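Long-range contacts in isomaltodextranase (Arthrobacter globiformis, PDB 5AWO), which hydrolyses (1->6)-alpha-D-glucosidic linkages in polysaccharides, removing successive isomaltose units from the non-reducing chain ends: residues D392-W396 with A408-S413; V418-F424 with S449-L455; T91-T97 with G185-F190. One frame throughout, in Å; residues are numbered along the deposited sequence.

Contact 1 of 3, residues D392-W396 with A408-S413; sequences DTERW and ALFNRS
The Glu394 carboxylate reaches past the end of the strand pairing and accepts the backbone N-H of Arg412, OE2 to N 2.8 Å, almost straight at 170°. It extends an antiparallel beta hairpin of the C-terminal beta sandwich beyond its last backbone bond, Phe410 N to Glu394 O (2.9 Å). Trp396 and Ala408 form a hydrogen-bonded pair, and Arg395 faces Leu409 in a non-hydrogen-bonded one.

Glutamate suits its place because its chain, extended beyond CG, reaches the backbone of the loop after strand 405-410; a water links the same OE2 to OD1 of Asn411, whose ND2 bonds to Glu416 O, while Glu394 OE1 holds Lys420 of the neighbouring sheet. A type I turn from Asp392 to Arg395 is pinned by an Asx turn, Asp392 OD1 accepting Glu394 N, and by Arg395, whose NE and NH2 both grip Asp392 OD2. The small Ala408 and the rings of Trp396 and Phe410 share the face packed on helices 295-302 and 326-339; Trp396 CD1 lies 3.8 Å from Phe410 CE2, ring planes 87° apart. Arg412, bent at chi3 (66°) and also bonded to Ser279 and Gln283, brings NH1 to 2.9 Å from Thr393 OG1, which sits at the guanidinium edge.

Contact 2 of 3, residues V418-F424 with S449-L455; sequences VTKTIDF and SRATAAL. With PO4 (phosphate ion), chain B.
Backbone hydrogen bonds join Val418, Lys420 and Ile422 to Leu455, Ala453 and Ala451, two for each pair, making a two-stranded antiparallel ribbon within the C-terminal beta sandwich. Phe424 N adds a further bond, to Ser449 O.

Apolar contacts lie toward strands 405-410 and 460-466. Lys420 CG rests 4.0 Å from Leu455 CD1, its amine leading away to Glu394, and Ala451 and Ala453 keep this face low enough to pack on Phe463 and Ala461. The Phe424 ring lays one face over Arg450 N, and its CZ is 4.0 Å from Ala451 CB.

Polar contacts occupy the other face. Thr421 OG1, anti to its carbonyl carbon (chi1 -63°), and Thr452 OG1, anti to its backbone N (chi1 -170°), come together in a 2.7 Å hydrogen bond. Arg450 presents its guanidinium edge to a phosphate ion, probably from the crystallisation liquor, NE to O3 2.9 Å at 175° and NH2 to O4 2.9 Å. Asp423 OD1 accepts from Lys426 N; OD2, water-linked to Ser449 OG, lies just 2.5 Å from phosphate O3. So short an oxygen pair suggests that an acid group there holds a proton, and Arg450 and Lys426, which also binds the ion, would offset the remaining charge.

Contact 3 of 3, residues T91-T97 with G185-F190; sequences TGNGYIT and GYVRYF
Tyr95 and Tyr186 lie against each other at the centre, ring centroids 4.3 Å apart and planes inclined at 33°. Tyr95 CD1 sits over the middle of the Tyr186 ring, and CA of Tyr186 covers one face of Tyr95. The third tyrosine of the cluster, Tyr189, takes Tyr95 CB over its face, 3.8 Å from the ring centroid; with CG anti to the backbone N (chi1 171°), its ring points out from the helix toward the loop. Gly185 suits its position because a side chain would run into Tyr95 OH, which passes 3.2 Å from Gly185 CA and bonds to Tyr182 O.

Further out, Ile96 CG1 meets the edge of Phe190, and Thr91 CG2 touches Tyr189. At the polar rim the phenols fasten the loop backbone: Tyr186 OH accepts Ile96 N at 3.0 Å, and Tyr189 OH donates to Ile96 O at 2.7 Å. A leucine in place of Tyr186, without ring or hydroxyl, would probably leave Ile96 N lacking its acceptor and open a gap against Tyr95. Thr91 OG1 accepts from Asn93 N in an ST turn. Helix 179-192 thus packs on the loop between strand 77-79 and helix 107-116, in the outer layer of the TIM barrel.

In the fold
Contacts 1 and 2 are neighbours in the C-terminal beta sandwich, their centres 10 Å apart, and strand 405-410 leads directly to strand 418-423. They meet through Glu394 OE1 and Lys420 NZ, a salt bridge of 2.8 Å, and probably through a hydrogen bond from Asn411 ND2 to Leu455 O. Between hairpin and ribbon Leu409 also packs on Lys420, its CD1 3.5 Å from Lys420 O. Contact 3 belongs to the TIM barrel across the chain's centre, its centre 44 Å from that of contact 1 and 52 Å from that of contact 2. All three lie away from Asp201 and Asp262, the probable nucleophile and proton donor, although helix 179-192 leads to barrel strand 197-200, just before Asp201.

Contact 1 of 3, residues D392-W396 with A408-S413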
# COMPACT_ATOMS: atom_id res chain seq x y z
N ASP A 392 3.62 9.25 -15.62
CA ASP A 392 3.52 10.69 -15.32
C ASP A 392 3.30 10.89 -13.82
O ASP A 392 2.22 10.64 -13.31
CB ASP A 392 2.37 11.29 -16.11
CG ASP A 392 2.40 12.80 -16.14
OD1 ASP A 392 2.93 13.41 -15.18
OD2 ASP A 392 1.87 13.39 -17.12
N THR A 393 4.33 11.41 -13.15
CA THR A 393 4.26 11.66 -11.71
C THR A 393 3.21 12.71 -11.33
O THR A 393 2.82 12.75 -10.16
CB THR A 393 5.61 12.12 -11.10
OG1 THR A 393 5.96 13.42 -11.62
CG2 THR A 393 6.71 11.13 -11.35
N GLU A 394 2.74 13.52 -12.28
CA GLU A 394 1.93 14.68 -12.00
C GLU A 394 0.44 14.53 -12.33
O GLU A 394 -0.32 15.45 -12.13
CB GLU A 394 2.50 15.89 -12.71
CG GLU A 394 3.86 16.30 -12.17
CD GLU A 394 4.42 17.45 -12.96
OE1 GLU A 394 4.68 17.30 -14.18
OE2 GLU A 394 4.63 18.54 -12.35
N ARG A 395 0.04 13.38 -12.88
CA ARG A 395 -1.37 13.14 -13.20
C ARG A 395 -1.74 11.74 -12.76
O ARG A 395 -1.15 10.74 -13.27
CB ARG A 395 -1.62 13.32 -14.70
CG ARG A 395 -1.38 14.75 -15.16
CD ARG A 395 -1.75 14.96 -16.63
NE ARG A 395 -0.78 14.29 -17.47
CZ ARG A 395 -0.98 13.90 -18.73
NH1 ARG A 395 -2.14 14.09 -19.35
NH2 ARG A 395 0.02 13.31 -19.37
N TRP A 396 -2.71 11.65 -11.88
CA TRP A 396 -3.10 10.39 -11.20
C TRP A 396 -4.60 10.16 -11.34
O TRP A 396 -5.38 11.10 -11.30
CB TRP A 396 -2.77 10.48 -9.71
CG TRP A 396 -1.30 10.32 -9.44
CD1 TRP A 396 -0.31 11.22 -9.67
CD2 TRP A 396 -0.68 9.15 -8.91
NE1 TRP A 396 0.90 10.68 -9.33
CE2 TRP A 396 0.70 9.40 -8.88
CE3 TRP A 396 -1.15 7.91 -8.50
CZ2 TRP A 396 1.62 8.45 -8.42
CZ3 TRP A 396 -0.26 6.97 -8.05
CH2 TRP A 396 1.11 7.25 -8.01
N ALA A 408 -6.37 13.32 -9.73
CA ALA A 408 -5.51 14.34 -9.08
C ALA A 408 -4.46 14.86 -10.04
O ALA A 408 -3.85 14.10 -10.79
CB ALA A 408 -4.88 13.76 -7.84
N LEU A 409 -4.30 16.19 -10.05
CA LEU A 409 -3.42 16.88 -10.96
C LEU A 409 -2.43 17.70 -10.12
O LEU A 409 -2.84 18.34 -9.15
CB LEU A 409 -4.21 17.80 -11.87
CG LEU A 409 -5.37 17.19 -12.64
CD1 LEU A 409 -6.20 18.26 -13.32
CD2 LEU A 409 -4.92 16.16 -13.64
N PHE A 410 -1.14 17.65 -10.50
CA PHE A 410 -0.07 18.24 -9.70
C PHE A 410 0.83 19.09 -10.58
O PHE A 410 1.07 18.76 -11.72
CB PHE A 410 0.78 17.14 -9.04
CG PHE A 410 0.01 16.27 -8.11
CD1 PHE A 410 -0.10 16.59 -6.77
CD2 PHE A 410 -0.56 15.09 -8.56
CE1 PHE A 410 -0.85 15.81 -5.90
CE2 PHE A 410 -1.25 14.28 -7.68
CZ PHE A 410 -1.40 14.63 -6.35
N ASN A 411 1.37 20.16 -10.00
CA ASN A 411 2.42 20.96 -10.64
C ASN A 411 3.66 21.03 -9.78
O ASN A 411 3.72 21.82 -8.84
CB ASN A 411 1.95 22.36 -11.00
CG ASN A 411 3.04 23.19 -11.63
OD1 ASN A 411 4.07 22.65 -12.08
ND2 ASN A 411 2.84 24.48 -11.72
N ARG A 412 4.66 20.22 -10.14
CA ARG A 412 5.91 20.15 -9.41
C ARG A 412 6.94 21.20 -9.83
O ARG A 412 8.05 21.25 -9.26
CB ARG A 412 6.47 18.73 -9.51
CG ARG A 412 5.57 17.66 -8.91
CD ARG A 412 6.07 16.26 -9.18
NE ARG A 412 7.35 16.03 -8.50
CZ ARG A 412 8.29 15.20 -8.91
NH1 ARG A 412 8.13 14.43 -9.97
NH2 ARG A 412 9.44 15.18 -8.24
N SER A 413 6.63 22.07 -10.80
CA SER A 413 7.53 23.16 -11.11
C SER A 413 7.67 24.07 -9.88
O SER A 413 6.69 24.34 -9.17
CB SER A 413 6.99 24.00 -12.26
OG SER A 413 7.84 25.12 -12.50
O HOH W 1 4.58 20.70 -14.02

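Contact 2 of 3, residues V418-F424 with S449-L455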
# COMPACT_ATOMS: atom_id res chain seq x y z
N VAL A 418 1.45 25.76 -14.69
CA VAL A 418 1.38 24.71 -15.71
C VAL A 418 -0.02 24.11 -15.72
O VAL A 418 -0.60 23.82 -14.66
CB VAL A 418 2.42 23.61 -15.41
CG1 VAL A 418 2.33 22.46 -16.42
CG2 VAL A 418 3.82 24.20 -15.38
N THR A 419 -0.55 23.92 -16.92
CA THR A 419 -1.84 23.30 -17.11
C THR A 419 -1.68 21.78 -17.14
O THR A 419 -0.81 21.26 -17.86
CB THR A 419 -2.51 23.78 -18.40
OG1 THR A 419 -2.76 25.18 -18.27
CG2 THR A 419 -3.82 23.00 -18.68
N LYS A 420 -2.51 21.08 -16.37
CA LYS A 420 -2.57 19.64 -16.37
C LYS A 420 -3.98 19.20 -16.66
O LYS A 420 -4.94 19.82 -16.17
CB LYS A 420 -2.16 19.09 -14.99
CG LYS A 420 -0.74 19.43 -14.56
CD LYS A 420 0.31 18.80 -15.44
CE LYS A 420 1.71 19.06 -14.93
NZ LYS A 420 2.78 18.59 -15.86
N THR A 421 -4.12 18.11 -17.42
CA THR A 421 -5.44 17.65 -17.88
C THR A 421 -5.47 16.13 -17.92
O THR A 421 -4.49 15.49 -18.31
CB THR A 421 -5.73 18.20 -19.29
OG1 THR A 421 -5.78 19.63 -19.24
CG2 THR A 421 -7.03 17.68 -19.84
N ILE A 422 -6.61 15.59 -17.51
CA ILE A 422 -6.93 14.18 -17.71
C ILE A 422 -8.22 14.13 -18.53
O ILE A 422 -9.26 14.66 -18.12
CB ILE A 422 -7.05 13.41 -16.38
CG1 ILE A 422 -5.64 13.07 -15.85
CG2 ILE A 422 -7.85 12.12 -16.53
CD1 ILE A 422 -4.91 12.04 -16.65
N ASP A 423 -8.13 13.47 -19.67
CA ASP A 423 -9.26 13.32 -20.59
C ASP A 423 -9.92 11.98 -20.36
O ASP A 423 -9.23 10.94 -20.30
CB ASP A 423 -8.74 13.42 -22.01
CG ASP A 423 -9.87 13.47 -23.02
OD1 ASP A 423 -10.44 12.41 -23.37
OD2 ASP A 423 -10.21 14.59 -23.42
N PHE A 424 -11.23 11.98 -20.16
CA PHE A 424 -11.92 10.78 -19.71
C PHE A 424 -11.97 9.68 -20.76
O PHE A 424 -12.02 8.51 -20.39
CB PHE A 424 -13.33 11.09 -19.17
CG PHE A 424 -13.34 12.14 -18.06
CD1 PHE A 424 -12.22 12.34 -17.25
CD2 PHE A 424 -14.45 12.95 -17.85
CE1 PHE A 424 -12.25 13.28 -16.24
CE2 PHE A 424 -14.47 13.89 -16.83
CZ PHE A 424 -13.36 14.06 -16.04
N SER A 449 -16.00 16.15 -20.20
CA SER A 449 -15.21 15.15 -20.90
C SER A 449 -13.79 15.05 -20.38
O SER A 449 -13.04 14.19 -20.81
CB SER A 449 -15.13 15.48 -22.40
OG SER A 449 -14.40 16.66 -22.65
N ARG A 450 -13.44 15.95 -19.46
CA ARG A 450 -12.06 16.09 -19.02
C ARG A 450 -12.07 16.81 -17.68
O ARG A 450 -13.08 17.46 -17.33
CB ARG A 450 -11.25 16.85 -20.07
CG ARG A 450 -11.77 18.25 -20.33
CD ARG A 450 -11.50 18.76 -21.74
NE ARG A 450 -10.08 18.96 -22.02
CZ ARG A 450 -9.39 20.09 -21.81
NH1 ARG A 450 -9.98 21.17 -21.28
NH2 ARG A 450 -8.11 20.13 -22.14
N ALA A 451 -10.99 16.63 -16.93
CA ALA A 451 -10.69 17.43 -15.74
C ALA A 451 -9.37 18.15 -15.99
O ALA A 451 -8.39 17.55 -16.47
CB ALA A 451 -10.59 16.52 -14.53
N THR A 452 -9.34 19.45 -15.68
CA THR A 452 -8.18 20.28 -16.01
C THR A 452 -7.97 21.35 -14.95
O THR A 452 -8.91 21.74 -14.26
CB THR A 452 -8.36 20.93 -17.40
OG1 THR A 452 -7.14 21.55 -17.84
CG2 THR A 452 -9.48 21.94 -17.41
N ALA A 453 -6.73 21.80 -14.82
CA ALA A 453 -6.41 22.89 -13.91
C ALA A 453 -5.16 23.58 -14.35
O ALA A 453 -4.20 22.93 -14.79
CB ALA A 453 -6.24 22.37 -12.50
N ALA A 454 -5.15 24.90 -14.23
CA ALA A 454 -3.98 25.72 -14.43
C ALA A 454 -3.40 25.96 -13.06
O ALA A 454 -3.91 26.72 -12.26
CB ALA A 454 -4.36 27.05 -15.09
N LEU A 455 -2.33 25.23 -12.76
CA LEU A 455 -1.84 25.12 -11.41
C LEU A 455 -0.62 25.98 -11.15
O LEU A 455 0.36 25.92 -11.89
CB LEU A 455 -1.45 23.68 -11.16
CG LEU A 455 -2.59 22.66 -11.18
CD1 LEU A 455 -2.08 21.23 -11.21
CD2 LEU A 455 -3.48 22.87 -9.98
P PO4 B . -7.52 16.75 -23.97
O1 PO4 B . -7.95 16.74 -25.44
O2 PO4 B . -6.55 15.58 -23.78
O3 PO4 B . -8.71 16.60 -23.05
O4 PO4 B . -6.82 18.04 -23.66
O HOH W 2 -12.58 15.86 -24.21

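Contact 3 of 3, residues T91-T97 with G185-F190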
# COMPACT_ATOMS: atom_id res chain seq x y z
N THR A 91 8.74 -9.08 28.98
CA THR A 91 8.04 -10.19 29.62
C THR A 91 9.03 -11.32 29.85
O THR A 91 10.20 -11.31 29.42
CB THR A 91 6.90 -10.73 28.73
OG1 THR A 91 7.46 -11.33 27.55
CG2 THR A 91 5.92 -9.64 28.32
N GLY A 92 8.51 -12.36 30.49
CA GLY A 92 9.30 -13.57 30.69
C GLY A 92 9.72 -14.25 29.40
O GLY A 92 10.58 -15.10 29.42
N ASN A 93 9.15 -13.82 28.27
CA ASN A 93 9.50 -14.38 26.96
C ASN A 93 10.23 -13.38 26.06
O ASN A 93 10.37 -13.61 24.87
CB ASN A 93 8.26 -14.92 26.26
CG ASN A 93 7.42 -15.81 27.17
OD1 ASN A 93 6.28 -15.49 27.48
ND2 ASN A 93 7.97 -16.95 27.55
N GLY A 94 10.69 -12.29 26.64
CA GLY A 94 11.53 -11.33 25.91
C GLY A 94 10.83 -10.28 25.10
O GLY A 94 11.48 -9.64 24.27
N TYR A 95 9.54 -10.06 25.34
CA TYR A 95 8.79 -9.09 24.55
C TYR A 95 8.65 -7.81 25.32
O TYR A 95 8.30 -7.82 26.51
CB TYR A 95 7.41 -9.63 24.14
CG TYR A 95 7.46 -10.93 23.37
CD1 TYR A 95 8.49 -11.22 22.46
CD2 TYR A 95 6.48 -11.90 23.57
CE1 TYR A 95 8.51 -12.41 21.75
CE2 TYR A 95 6.50 -13.10 22.87
CZ TYR A 95 7.52 -13.36 21.96
OH TYR A 95 7.54 -14.56 21.27
N ILE A 96 8.89 -6.67 24.66
CA ILE A 96 8.92 -5.40 25.37
C ILE A 96 7.57 -5.07 25.99
O ILE A 96 6.53 -5.19 25.36
CB ILE A 96 9.40 -4.21 24.50
CG1 ILE A 96 8.63 -4.14 23.17
CG2 ILE A 96 10.88 -4.31 24.27
CD1 ILE A 96 8.68 -2.75 22.55
N THR A 97 7.61 -4.61 27.25
CA THR A 97 6.38 -4.31 27.97
C THR A 97 5.85 -2.89 27.79
O THR A 97 4.69 -2.63 28.08
CB THR A 97 6.56 -4.58 29.47
OG1 THR A 97 7.63 -3.78 29.95
CG2 THR A 97 6.85 -6.05 29.73
N GLY A 185 5.42 -15.43 18.19
CA GLY A 185 4.94 -14.98 19.47
C GLY A 185 4.99 -13.46 19.65
O GLY A 185 4.13 -12.89 20.30
N TYR A 186 6.04 -12.82 19.10
CA TYR A 186 6.20 -11.36 19.20
C TYR A 186 5.09 -10.64 18.43
O TYR A 186 4.47 -9.71 18.92
CB TYR A 186 7.58 -10.88 18.71
CG TYR A 186 8.22 -9.79 19.54
CD1 TYR A 186 7.47 -8.89 20.26
CD2 TYR A 186 9.60 -9.67 19.59
CE1 TYR A 186 8.06 -7.92 21.04
CE2 TYR A 186 10.22 -8.71 20.35
CZ TYR A 186 9.45 -7.84 21.11
OH TYR A 186 10.04 -6.90 21.93
N VAL A 187 4.85 -11.13 17.22
CA VAL A 187 3.81 -10.59 16.35
C VAL A 187 2.44 -10.78 17.02
O VAL A 187 1.65 -9.84 17.11
CB VAL A 187 3.91 -11.19 14.96
CG1 VAL A 187 2.73 -10.76 14.11
CG2 VAL A 187 5.22 -10.76 14.30
N ARG A 188 2.16 -12.00 17.48
CA ARG A 188 0.89 -12.24 18.18
C ARG A 188 0.74 -11.50 19.50
O ARG A 188 -0.36 -11.13 19.87
CB ARG A 188 0.64 -13.73 18.36
CG ARG A 188 0.41 -14.48 17.07
CD ARG A 188 -0.27 -15.83 17.25
NE ARG A 188 -0.33 -16.59 16.01
CZ ARG A 188 0.54 -17.54 15.64
NH1 ARG A 188 1.57 -17.89 16.40
NH2 ARG A 188 0.38 -18.16 14.48
N TYR A 189 1.83 -11.24 20.19
CA TYR A 189 1.82 -10.44 21.39
C TYR A 189 1.19 -9.07 21.14
O TYR A 189 0.30 -8.63 21.87
CB TYR A 189 3.24 -10.31 21.91
CG TYR A 189 3.51 -9.35 23.04
CD1 TYR A 189 3.22 -9.68 24.37
CD2 TYR A 189 4.11 -8.12 22.79
CE1 TYR A 189 3.51 -8.81 25.39
CE2 TYR A 189 4.43 -7.26 23.81
CZ TYR A 189 4.13 -7.60 25.12
OH TYR A 189 4.46 -6.73 26.16
N PHE A 190 1.61 -8.40 20.08
CA PHE A 190 0.99 -7.12 19.76
C PHE A 190 -0.42 -7.26 19.22
O PHE A 190 -1.32 -6.52 19.62
CB PHE A 190 1.90 -6.31 18.79
CG PHE A 190 3.19 -5.86 19.43
CD1 PHE A 190 3.15 -5.03 20.53
CD2 PHE A 190 4.43 -6.26 18.97
CE1 PHE A 190 4.33 -4.62 21.14
CE2 PHE A 190 5.60 -5.85 19.57
CZ PHE A 190 5.55 -5.04 20.67